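Local atomic coordinates of lipolytic protein G-D-S-L family (Chitinophaga pinensis, PDB entry 4Q7Q), a protein that is of unknown function but belongs to the GDSL-like lipase/acylhydrolase family and so probably hydrolyses ester bonds of lipids or other acylated substrates. Residues A[74-79]-A[109-114]; A[87-92]-A[161-166]; A[125-130]-A[249-254]. All blocks are in the same frame, centred on the assembly; numbering follows the deposited sequence.

Interaction 1 of 3, residues A[74-79]-A[109-114]; sequences YSVFLG and RIIISK
Strand 73-77 of the parallel sheet and helix 104-118, which packs on one face of that sheet, meet here in the three-layered alpha/beta/alpha core of an SGNH-type hydrolase. V76 and L78, both pointing toward the helix, close on one residue, I111, whose two branches divide the work. Its CG2 methyl lies 4.1 Å from CG2 of V76, the two side chains crossing at a slant. The longer branch runs to the chain just beyond the strand, where I111 CD1 comes tip to tip with CD1 of L78 at 3.7 Å. That reach follows from the torsions of I111: CG1 is anti to the carbonyl carbon (chi1 -66°) and CD1 continues nearly extended (chi2 162°), while CG2, anti to the backbone N, is the branch that meets V76. All three side chains are buried, and no hydrogen bond crosses between the segments, so the contact is wholly apolar. F108 and I115, about one turn of the helix to either side of I111, also touch V76. I59 of helix 56-61 packs against both L78 and I111, closing the group from a second helix, and backbone hydrogen bonds join V76 to V125 in strand 123-127.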
ATOM      1  N   TYR A  74      -0.384   0.435  16.528  1.00 18.63           N
ATOM      2  CA  TYR A  74      -1.120   0.671  15.300  1.00 17.65           C
ATOM      3  C   TYR A  74      -0.132   0.936  14.177  1.00 18.32           C
ATOM      4  O   TYR A  74       0.826   1.694  14.354  1.00 19.36           O
ATOM      5  CB  TYR A  74      -2.038   1.886  15.450  1.00 18.63           C
ATOM      6  CG  TYR A  74      -3.099   1.756  16.524  1.00 18.25           C
ATOM      7  CD1 TYR A  74      -2.776   1.880  17.877  1.00 19.31           C
ATOM      8  CD2 TYR A  74      -4.432   1.535  16.191  1.00 18.24           C
ATOM      9  CE1 TYR A  74      -3.746   1.775  18.861  1.00 19.92           C
ATOM     10  CE2 TYR A  74      -5.415   1.423  17.175  1.00 18.11           C
ATOM     11  CZ  TYR A  74      -5.062   1.548  18.510  1.00 19.77           C
ATOM     12  OH  TYR A  74      -6.013   1.445  19.507  1.00 21.39           O
ATOM     13  N   SER A  75      -0.349   0.305  13.027  1.00 17.39           N
ATOM     14  CA  SER A  75       0.364   0.712  11.822  1.00 16.00           C
ATOM     15  C   SER A  75      -0.618   1.354  10.855  1.00 15.66           C
ATOM     16  O   SER A  75      -1.810   1.016  10.835  1.00 16.30           O
ATOM     17  CB  SER A  75       1.111  -0.456  11.164  1.00 16.51           C
ATOM     18  OG  SER A  75       0.239  -1.512  10.809  1.00 16.89           O
ATOM     19  N   VAL A  76      -0.125   2.311  10.076  1.00 16.50           N
ATOM     20  CA  VAL A  76      -0.947   2.983   9.083  1.00 16.17           C
ATOM     21  C   VAL A  76      -0.243   2.906   7.739  1.00 15.84           C
ATOM     22  O   VAL A  76       0.872   3.406   7.585  1.00 16.62           O
ATOM     23  CB  VAL A  76      -1.197   4.459   9.457  1.00 16.80           C
ATOM     24  CG1 VAL A  76      -2.097   5.143   8.426  1.00 17.33           C
ATOM     25  CG2 VAL A  76      -1.816   4.547  10.852  1.00 18.47           C
ATOM     26  N   PHE A  77      -0.902   2.278   6.773  1.00 14.52           N
ATOM     27  CA  PHE A  77      -0.306   1.989   5.473  1.00 13.68           C
ATOM     28  C   PHE A  77      -1.299   2.467   4.413  1.00 13.22           C
ATOM     29  O   PHE A  77      -2.128   1.693   3.923  1.00 13.54           O
ATOM     30  CB  PHE A  77      -0.079   0.475   5.386  1.00 15.54           C
ATOM     31  CG  PHE A  77       0.722   0.006   4.191  1.00 16.18           C
ATOM     32  CD1 PHE A  77       1.154   0.875   3.193  1.00 15.86           C
ATOM     33  CD2 PHE A  77       1.027  -1.343   4.068  1.00 16.03           C
ATOM     34  CE1 PHE A  77       1.873   0.395   2.100  1.00 15.91           C
ATOM     35  CE2 PHE A  77       1.761  -1.820   2.991  1.00 15.84           C
ATOM     36  CZ  PHE A  77       2.174  -0.950   2.002  1.00 15.28           C
ATOM     37  N   LEU A  78      -1.224   3.756   4.086  1.00 12.89           N
ATOM     38  CA  LEU A  78      -2.197   4.418   3.225  1.00 13.83           C
ATOM     39  C   LEU A  78      -1.516   5.405   2.300  1.00 13.98           C
ATOM     40  O   LEU A  78      -0.432   5.892   2.599  1.00 15.78           O
ATOM     41  CB  LEU A  78      -3.209   5.195   4.068  1.00 14.24           C
ATOM     42  CG  LEU A  78      -4.119   4.362   4.959  1.00 14.18           C
ATOM     43  CD1 LEU A  78      -4.804   5.273   5.980  1.00 15.94           C
ATOM     44  CD2 LEU A  78      -5.136   3.610   4.106  1.00 14.78           C
ATOM     45  N   GLY A  79      -2.170   5.716   1.191  1.00 13.10           N
ATOM     46  CA  GLY A  79      -1.715   6.791   0.343  1.00 13.86           C
ATOM     47  C   GLY A  79      -1.719   6.462  -1.137  1.00 13.68           C
ATOM     48  O   GLY A  79      -1.889   7.350  -1.976  1.00 13.78           O
ATOM     49  N   ARG A 109      -3.631  13.563  10.201  1.00 18.59           N
ATOM     50  CA  ARG A 109      -3.919  14.237  11.461  1.00 18.53           C
ATOM     51  C   ARG A 109      -5.129  13.596  12.145  1.00 18.64           C
ATOM     52  O   ARG A 109      -5.088  13.279  13.338  1.00 19.48           O
ATOM     53  CB  ARG A 109      -4.149  15.743  11.245  1.00 19.89           C
ATOM     54  CG  ARG A 109      -4.710  16.456  12.479  1.00 21.54           C
ATOM     55  CD  ARG A 109      -5.053  17.922  12.189  1.00 22.61           C
ATOM     56  NE  ARG A 109      -5.774  18.065  10.926  1.00 26.14           N
ATOM     57  CZ  ARG A 109      -7.071  17.820  10.769  1.00 28.21           C
ATOM     58  NH1 ARG A 109      -7.629  17.960   9.573  1.00 29.03           N
ATOM     59  NH2 ARG A 109      -7.810  17.425  11.800  1.00 29.19           N
ATOM     60  N   ILE A 110      -6.190  13.383  11.377  1.00 19.51           N
ATOM     61  CA  ILE A 110      -7.405  12.754  11.883  1.00 19.72           C
ATOM     62  C   ILE A 110      -7.143  11.327  12.373  1.00 18.72           C
ATOM     63  O   ILE A 110      -7.582  10.939  13.458  1.00 20.04           O
ATOM     64  CB  ILE A 110      -8.499  12.752  10.790  1.00 18.84           C
ATOM     65  CG1 ILE A 110      -8.927  14.189  10.492  1.00 19.00           C
ATOM     66  CG2 ILE A 110      -9.686  11.884  11.192  1.00 20.35           C
ATOM     67  CD1 ILE A 110      -9.890  14.287   9.346  1.00 20.51           C
ATOM     68  N   ILE A 111      -6.408  10.554  11.579  1.00 18.37           N
ATOM     69  CA  ILE A 111      -6.138   9.161  11.911  1.00 16.95           C
ATOM     70  C   ILE A 111      -5.260   9.026  13.151  1.00 16.76           C
ATOM     71  O   ILE A 111      -5.581   8.269  14.067  1.00 18.27           O
ATOM     72  CB  ILE A 111      -5.485   8.419  10.732  1.00 17.60           C
ATOM     73  CG1 ILE A 111      -6.468   8.330   9.564  1.00 18.09           C
ATOM     74  CG2 ILE A 111      -5.031   7.025  11.153  1.00 18.80           C
ATOM     75  CD1 ILE A 111      -5.809   8.006   8.226  1.00 17.40           C
ATOM     76  N   ILE A 112      -4.165   9.774  13.195  1.00 18.32           N
ATOM     77  CA  ILE A 112      -3.270   9.698  14.346  1.00 20.30           C
ATOM     78  C   ILE A 112      -3.956  10.217  15.610  1.00 20.00           C
ATOM     79  O   ILE A 112      -3.772   9.667  16.697  1.00 22.51           O
ATOM     80  CB  ILE A 112      -1.936  10.419  14.071  1.00 21.45           C
ATOM     81  CG1 ILE A 112      -1.126   9.596  13.066  1.00 21.87           C
ATOM     82  CG2 ILE A 112      -1.143  10.618  15.361  1.00 22.19           C
ATOM     83  CD1 ILE A 112       0.036  10.336  12.462  1.00 22.04           C
ATOM     84  N   SER A 113      -4.784  11.246  15.466  1.00 21.35           N
ATOM     85  CA  SER A 113      -5.540  11.749  16.612  1.00 21.89           C
ATOM     86  C   SER A 113      -6.502  10.700  17.161  1.00 22.49           C
ATOM     87  O   SER A 113      -6.628  10.551  18.377  1.00 23.24           O
ATOM     88  CB  SER A 113      -6.295  13.029  16.259  1.00 24.92           C
ATOM     89  OG  SER A 113      -5.385  14.077  15.980  1.00 27.32           O
ATOM     90  N   LYS A 114      -7.166   9.960  16.270  1.00 22.76           N
ATOM     91  CA  LYS A 114      -8.078   8.899  16.705  1.00 22.91           C
ATOM     92  C   LYS A 114      -7.331   7.812  17.463  1.00 21.93           C
ATOM     93  O   LYS A 114      -7.792   7.330  18.497  1.00 23.07           O
ATOM     94  CB  LYS A 114      -8.810   8.272  15.523  1.00 23.34           C
ATOM     95  CG  LYS A 114      -9.747   7.135  15.917  1.00 23.16           C
ATOM     96  CD  LYS A 114     -10.941   7.651  16.707  1.00 24.94           C
ATOM     97  CE  LYS A 114     -12.006   6.577  16.868  1.00 27.28           C
ATOM     98  NZ  LYS A 114     -13.153   7.064  17.699  1.00 27.74           N
TER

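Interaction 2 of 3, residues A[87-92]-A[161-166]; sequences RPVGKL and ANAVLT
V89 lays its CG1 methyl against A163 of helix 157-171, the CG1 atom standing 3.8 Å from A163 CB. CG1 is the branch anti to the backbone N (chi1 169°), and this torsion directs it at the small alanine methyl, which lets the loop backbone come close to the helix: the CA atoms of V89 and A163 are 7.2 Å apart. About one helical turn further on, the looser second contact joins L92 CD1 to T166 CG2 at 4.3 Å. The CB of L92 does not point at the helix; its CD1 branch makes the approach. T166 meets it with its methyl, while its hydroxyl is engaged on its own helix. There T166 OG1 donates to N162 O at 2.8 Å, approaching from above the carbonyl plane, 37° out of it. The T166 backbone N reaches the same oxygen from the opposite face, so N162 O is gripped twice; the OG1 bond probably helps hold the rotation that presents CG2 to L92. The contact thus packs the connection between helices 80-85 and 92-96 on helix 157-171, beside helix 104-118, whose Y105 touches V89, A163 and T166. Q155 holds the loop independently, its side-chain amide bonding to both V89 N and R87 O. Across the two segments themselves there is no hydrogen bond or salt bridge. The attachment is therefore one of methyl groups, buried at V89 and A163 and partly open at L92 and T166, with the one polar side-chain atom among these four residues, T166 OG1, satisfied within the helix.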
ATOM      1  N   ARG A  87      -5.907  13.162  -4.957  1.00 18.19           N
ATOM      2  CA  ARG A  87      -6.123  13.957  -3.741  1.00 18.74           C
ATOM      3  C   ARG A  87      -4.897  14.795  -3.451  1.00 17.36           C
ATOM      4  O   ARG A  87      -3.779  14.295  -3.534  1.00 16.37           O
ATOM      5  CB  ARG A  87      -6.340  13.066  -2.517  1.00 21.92           C
ATOM      6  CG  ARG A  87      -7.740  12.576  -2.257  1.00 24.91           C
ATOM      7  CD  ARG A  87      -7.821  12.015  -0.835  1.00 22.38           C
ATOM      8  NE  ARG A  87      -8.290  12.986   0.158  1.00 19.74           N
ATOM      9  CZ  ARG A  87      -7.823  13.082   1.404  1.00 17.83           C
ATOM     10  NH1 ARG A  87      -6.839  12.288   1.821  1.00 16.07           N
ATOM     11  NH2 ARG A  87      -8.331  13.983   2.242  1.00 18.62           N
ATOM     12  N   PRO A  88      -5.094  16.065  -3.080  1.00 16.65           N
ATOM     13  CA  PRO A  88      -3.928  16.896  -2.769  1.00 17.76           C
ATOM     14  C   PRO A  88      -3.172  16.381  -1.549  1.00 17.54           C
ATOM     15  O   PRO A  88      -3.770  16.042  -0.526  1.00 19.14           O
ATOM     16  CB  PRO A  88      -4.538  18.274  -2.477  1.00 17.56           C
ATOM     17  CG  PRO A  88      -5.967  18.039  -2.215  1.00 20.16           C
ATOM     18  CD  PRO A  88      -6.359  16.812  -2.976  1.00 18.49           C
ATOM     19  N   VAL A  89      -1.856  16.319  -1.676  1.00 16.69           N
ATOM     20  CA  VAL A  89      -1.005  15.906  -0.580  1.00 16.73           C
ATOM     21  C   VAL A  89      -1.124  16.893   0.573  1.00 17.48           C
ATOM     22  O   VAL A  89      -1.235  16.502   1.732  1.00 17.28           O
ATOM     23  CB  VAL A  89       0.456  15.839  -1.039  1.00 17.66           C
ATOM     24  CG1 VAL A  89       1.388  15.686   0.155  1.00 18.95           C
ATOM     25  CG2 VAL A  89       0.639  14.699  -2.035  1.00 18.75           C
ATOM     26  N   GLY A  90      -1.127  18.176   0.244  1.00 19.44           N
ATOM     27  CA  GLY A  90      -1.144  19.208   1.262  1.00 20.60           C
ATOM     28  C   GLY A  90       0.237  19.523   1.797  1.00 21.99           C
ATOM     29  O   GLY A  90       1.253  19.200   1.172  1.00 21.67           O
ATOM     30  N   LYS A  91       0.275  20.170   2.957  1.00 21.85           N
ATOM     31  CA  LYS A  91       1.535  20.558   3.576  1.00 23.38           C
ATOM     32  C   LYS A  91       1.482  20.244   5.061  1.00 22.55           C
ATOM     33  O   LYS A  91       0.418  19.948   5.594  1.00 22.68           O
ATOM     34  CB  LYS A  91       1.807  22.050   3.356  1.00 26.94           C
ATOM     35  CG  LYS A  91       1.970  22.463   1.889  1.00 29.82           C
ATOM     36  CD  LYS A  91       2.214  23.969   1.737  1.00 32.59           C
ATOM     37  CE  LYS A  91       2.553  24.342   0.294  1.00 35.07           C
ATOM     38  NZ  LYS A  91       2.678  25.820   0.096  1.00 37.14           N
ATOM     39  N   LEU A  92       2.622  20.323   5.735  1.00 23.75           N
ATOM     40  CA  LEU A  92       2.670  19.990   7.156  1.00 25.12           C
ATOM     41  C   LEU A  92       1.674  20.816   7.985  1.00 26.34           C
ATOM     42  O   LEU A  92       1.154  20.334   8.988  1.00 26.90           O
ATOM     43  CB  LEU A  92       4.093  20.133   7.701  1.00 26.39           C
ATOM     44  CG  LEU A  92       4.315  19.745   9.170  1.00 27.71           C
ATOM     45  CD1 LEU A  92       3.936  18.295   9.428  1.00 27.40           C
ATOM     46  CD2 LEU A  92       5.755  20.011   9.602  1.00 29.93           C
ATOM     47  N   ALA A 161       4.821   9.479  -0.313  1.00 16.50           N
ATOM     48  CA  ALA A 161       5.796   8.861   0.576  1.00 16.87           C
ATOM     49  C   ALA A 161       6.504   9.925   1.409  1.00 17.22           C
ATOM     50  O   ALA A 161       6.721   9.746   2.609  1.00 18.42           O
ATOM     51  CB  ALA A 161       6.799   8.055  -0.219  1.00 18.65           C
ATOM     52  N   ASN A 162       6.844  11.043   0.779  1.00 17.00           N
ATOM     53  CA  ASN A 162       7.562  12.098   1.482  1.00 18.88           C
ATOM     54  C   ASN A 162       6.707  12.751   2.565  1.00 18.82           C
ATOM     55  O   ASN A 162       7.212  13.102   3.638  1.00 20.02           O
ATOM     56  CB  ASN A 162       8.119  13.135   0.498  1.00 20.89           C
ATOM     57  CG  ASN A 162       9.270  12.585  -0.345  1.00 24.43           C
ATOM     58  OD1 ASN A 162       9.866  11.559  -0.011  1.00 26.31           O
ATOM     59  ND2 ASN A 162       9.598  13.278  -1.428  1.00 26.08           N
ATOM     60  N   ALA A 163       5.413  12.902   2.296  1.00 17.64           N
ATOM     61  CA  ALA A 163       4.497  13.410   3.318  1.00 18.64           C
ATOM     62  C   ALA A 163       4.476  12.496   4.549  1.00 19.46           C
ATOM     63  O   ALA A 163       4.549  12.967   5.686  1.00 19.74           O
ATOM     64  CB  ALA A 163       3.101  13.575   2.749  1.00 18.22           C
ATOM     65  N   VAL A 164       4.381  11.190   4.321  1.00 17.67           N
ATOM     66  CA  VAL A 164       4.391  10.232   5.421  1.00 16.84           C
ATOM     67  C   VAL A 164       5.706  10.330   6.203  1.00 18.48           C
ATOM     68  O   VAL A 164       5.711  10.358   7.431  1.00 19.19           O
ATOM     69  CB  VAL A 164       4.170   8.791   4.909  1.00 17.91           C
ATOM     70  CG1 VAL A 164       4.373   7.788   6.039  1.00 18.27           C
ATOM     71  CG2 VAL A 164       2.768   8.657   4.275  1.00 17.81           C
ATOM     72  N   LEU A 165       6.820  10.407   5.483  1.00 18.74           N
ATOM     73  CA  LEU A 165       8.122  10.566   6.125  1.00 19.47           C
ATOM     74  C   LEU A 165       8.179  11.847   6.952  1.00 20.85           C
ATOM     75  O   LEU A 165       8.701  11.857   8.064  1.00 22.10           O
ATOM     76  CB  LEU A 165       9.242  10.553   5.091  1.00 21.25           C
ATOM     77  CG  LEU A 165       9.539   9.201   4.435  1.00 22.43           C
ATOM     78  CD1 LEU A 165      10.365   9.420   3.181  1.00 23.66           C
ATOM     79  CD2 LEU A 165      10.270   8.278   5.401  1.00 23.83           C
ATOM     80  N   THR A 166       7.638  12.928   6.404  1.00 21.44           N
ATOM     81  CA  THR A 166       7.620  14.211   7.106  1.00 22.15           C
ATOM     82  C   THR A 166       6.801  14.150   8.394  1.00 22.42           C
ATOM     83  O   THR A 166       7.230  14.663   9.420  1.00 23.99           O
ATOM     84  CB  THR A 166       7.100  15.338   6.188  1.00 22.91           C
ATOM     85  OG1 THR A 166       7.961  15.453   5.050  1.00 24.55           O
ATOM     86  CG2 THR A 166       7.071  16.669   6.919  1.00 22.39           C
TER

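Interaction 3 of 3, residues A[125-130]-A[249-254]; sequences VLITPM and SALADV
V125 spreads its two methyls over helix 241-257, both meeting V254 and one also L251. Its CG2 comes within 3.7 Å of V254 CG1, the two valines reaching toward each other tip to tip. Its CG1 lies 4.0 Å from L251 CD1 and stands equally far from V254 CG1, so the V254 methyl sits against both branches of V125. Two residues along the strand, I127 completes the first shell: its CD1 approaches L251 CD1 at 4.2 Å. L251 CD1 thus bridges V125 and I127, alternate residues on the same side of the strand. Neither L251 nor I127 aims its CB at the other segment; the ends of the side chains close the gap, I127 with CD1 nearly extended (chi2 -177°) and L251 with its CG anti to the backbone N (chi1 -177°). V254, whose CB does point toward the strand, makes its contact with the branch anti to the backbone N. Strand 125-127 and helix segment 249-254 run nearly antiparallel, at 157°, with their axes 10.3 Å apart at closest approach, a separation bridged by these aliphatic side chains. Further out, Y33 and L37 of helix 33-40 touch L251, V176 of strand 175-176 touches both L251 and V254, and L258 covers V125. Strand 123-127 is held on one edge by backbone hydrogen bonds of V125 to Y74 and V76, and on the other by those of L126 to P174 and V176. L126 faces away from helix 241-257 and packs on V164 and I167 of helix 157-171, placing the strand between layers of helices.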
ATOM      1  N   VAL A 125       3.254   3.173  13.988  1.00 18.94           N
ATOM      2  CA  VAL A 125       4.200   3.065  12.888  1.00 19.07           C
ATOM      3  C   VAL A 125       3.491   3.461  11.598  1.00 19.10           C
ATOM      4  O   VAL A 125       2.372   3.024  11.345  1.00 19.28           O
ATOM      5  CB  VAL A 125       4.729   1.616  12.766  1.00 20.85           C
ATOM      6  CG1 VAL A 125       5.588   1.448  11.523  1.00 22.42           C
ATOM      7  CG2 VAL A 125       5.508   1.224  14.007  1.00 21.97           C
ATOM      8  N   LEU A 126       4.130   4.310  10.795  1.00 18.02           N
ATOM      9  CA  LEU A 126       3.601   4.654   9.480  1.00 17.67           C
ATOM     10  C   LEU A 126       4.380   3.905   8.408  1.00 18.02           C
ATOM     11  O   LEU A 126       5.571   3.642   8.563  1.00 19.21           O
ATOM     12  CB  LEU A 126       3.692   6.161   9.232  1.00 18.74           C
ATOM     13  CG  LEU A 126       3.165   7.076  10.341  1.00 18.73           C
ATOM     14  CD1 LEU A 126       3.318   8.531   9.929  1.00 20.34           C
ATOM     15  CD2 LEU A 126       1.716   6.749  10.700  1.00 19.56           C
ATOM     16  N   ILE A 127       3.698   3.558   7.323  1.00 16.99           N
ATOM     17  CA  ILE A 127       4.323   2.851   6.213  1.00 17.43           C
ATOM     18  C   ILE A 127       4.097   3.634   4.928  1.00 17.71           C
ATOM     19  O   ILE A 127       2.955   3.917   4.578  1.00 18.47           O
ATOM     20  CB  ILE A 127       3.726   1.443   6.056  1.00 16.49           C
ATOM     21  CG1 ILE A 127       3.790   0.690   7.389  1.00 16.36           C
ATOM     22  CG2 ILE A 127       4.414   0.680   4.932  1.00 17.67           C
ATOM     23  CD1 ILE A 127       3.290  -0.725   7.304  1.00 17.37           C
ATOM     24  N   THR A 128       5.170   4.006   4.231  1.00 17.03           N
ATOM     25  CA  THR A 128       5.005   4.737   2.970  1.00 17.39           C
ATOM     26  C   THR A 128       4.429   3.848   1.876  1.00 17.82           C
ATOM     27  O   THR A 128       4.612   2.633   1.899  1.00 17.54           O
ATOM     28  CB  THR A 128       6.331   5.315   2.435  1.00 18.25           C
ATOM     29  OG1 THR A 128       7.188   4.240   2.037  1.00 20.05           O
ATOM     30  CG2 THR A 128       7.022   6.175   3.484  1.00 19.20           C
ATOM     31  N   PRO A 129       3.732   4.454   0.909  1.00 17.35           N
ATOM     32  CA  PRO A 129       3.284   3.622  -0.208  1.00 16.53           C
ATOM     33  C   PRO A 129       4.459   2.979  -0.934  1.00 16.26           C
ATOM     34  O   PRO A 129       5.543   3.557  -1.042  1.00 19.04           O
ATOM     35  CB  PRO A 129       2.585   4.622  -1.134  1.00 17.94           C
ATOM     36  CG  PRO A 129       2.141   5.720  -0.243  1.00 19.21           C
ATOM     37  CD  PRO A 129       3.196   5.824   0.836  1.00 18.46           C
HETATM   38  N   MSE A 130       4.238   1.764  -1.412  1.00 16.34           N
HETATM   39  CA  MSE A 130       5.199   1.112  -2.278  1.00 15.97           C
HETATM   40  C   MSE A 130       5.075   1.699  -3.675  1.00 14.53           C
HETATM   41  O   MSE A 130       4.010   2.166  -4.071  1.00 15.00           O
HETATM   42  CB  MSE A 130       4.913  -0.389  -2.318  1.00 16.46           C
HETATM   43  CG  MSE A 130       5.993  -1.203  -3.013  1.00 18.59           C
HETATM   44 SE   MSE A 130       5.830  -3.138  -2.758  0.83 25.02          SE
HETATM   45  CE  MSE A 130       4.425  -3.468  -4.066  1.00 22.91           C
ATOM     46  N   SER A 249       9.334  -8.062   6.666  1.00 19.22           N
ATOM     47  CA  SER A 249      10.665  -7.986   7.256  0.57 20.53           C
ATOM     48  C   SER A 249      11.014  -6.559   7.669  1.00 20.06           C
ATOM     49  O   SER A 249      11.576  -6.335   8.739  1.00 21.45           O
ATOM     50  CB  SER A 249      11.717  -8.517   6.286  0.57 21.86           C
ATOM     51  OG  SER A 249      13.016  -8.378   6.833  0.57 23.17           O
ATOM     52  N   ALA A 250      10.680  -5.598   6.812  1.00 18.52           N
ATOM     53  CA  ALA A 250      10.947  -4.193   7.097  1.00 19.60           C
ATOM     54  C   ALA A 250      10.132  -3.748   8.305  1.00 20.89           C
ATOM     55  O   ALA A 250      10.625  -3.019   9.169  1.00 21.95           O
ATOM     56  CB  ALA A 250      10.626  -3.331   5.886  1.00 19.31           C
ATOM     57  N   LEU A 251       8.882  -4.198   8.362  1.00 19.65           N
ATOM     58  CA  LEU A 251       8.000  -3.843   9.464  1.00 19.68           C
ATOM     59  C   LEU A 251       8.480  -4.480  10.761  1.00 20.44           C
ATOM     60  O   LEU A 251       8.462  -3.848  11.818  1.00 20.35           O
ATOM     61  CB  LEU A 251       6.563  -4.268   9.154  1.00 19.58           C
ATOM     62  CG  LEU A 251       5.505  -3.901  10.197  1.00 20.51           C
ATOM     63  CD1 LEU A 251       5.522  -2.402  10.485  1.00 21.53           C
ATOM     64  CD2 LEU A 251       4.114  -4.351   9.757  1.00 20.85           C
ATOM     65  N   ALA A 252       8.927  -5.726  10.671  1.00 20.54           N
ATOM     66  CA  ALA A 252       9.433  -6.415  11.853  1.00 21.63           C
ATOM     67  C   ALA A 252      10.636  -5.700  12.469  1.00 22.96           C
ATOM     68  O   ALA A 252      10.745  -5.624  13.691  1.00 23.14           O
ATOM     69  CB  ALA A 252       9.759  -7.878  11.542  1.00 22.40           C
ATOM     70  N   ASP A 253      11.520  -5.160  11.631  1.00 23.17           N
ATOM     71  CA  ASP A 253      12.680  -4.418  12.126  1.00 25.24           C
ATOM     72  C   ASP A 253      12.250  -3.218  12.970  1.00 24.56           C
ATOM     73  O   ASP A 253      12.819  -2.949  14.026  1.00 24.40           O
ATOM     74  CB  ASP A 253      13.567  -3.946  10.968  1.00 29.82           C
ATOM     75  CG  ASP A 253      14.273  -5.090  10.262  1.00 36.03           C
ATOM     76  OD1 ASP A 253      14.381  -6.184  10.853  1.00 38.21           O
ATOM     77  OD2 ASP A 253      14.733  -4.889   9.117  1.00 39.09           O
ATOM     78  N   VAL A 254      11.246  -2.491  12.494  1.00 22.57           N
ATOM     79  CA  VAL A 254      10.749  -1.328  13.220  1.00 22.23           C
ATOM     80  C   VAL A 254      10.069  -1.735  14.534  1.00 23.11           C
ATOM     81  O   VAL A 254      10.284  -1.116  15.578  1.00 23.92           O
ATOM     82  CB  VAL A 254       9.791  -0.509  12.349  1.00 22.05           C
ATOM     83  CG1 VAL A 254       9.058   0.519  13.193  1.00 23.42           C
ATOM     84  CG2 VAL A 254      10.564   0.163  11.219  1.00 23.76           C
TER

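Overall arrangement
From the N terminus, interaction 1 opens at strand 73-77 and closes on helix 104-118, a span of mostly helical chain. Interaction 2 begins within that span, in the loop before helix 92-96, and closes on helix 157-171, so the two cross. Interaction 3 starts only after interaction 1 has closed but before interaction 2 does, crossing the latter, and returns the C-terminal helix 241-257 to strand 123-127. Interactions 1 and 3 are joined through the sheet, where V76 O and I127 N lie 2.8 Å apart, a probable hydrogen bond. Interactions 2 and 3 touch where V164 packs on L126. Together they tie the central strands to helices on both faces, and the 87-92 loop to one of them.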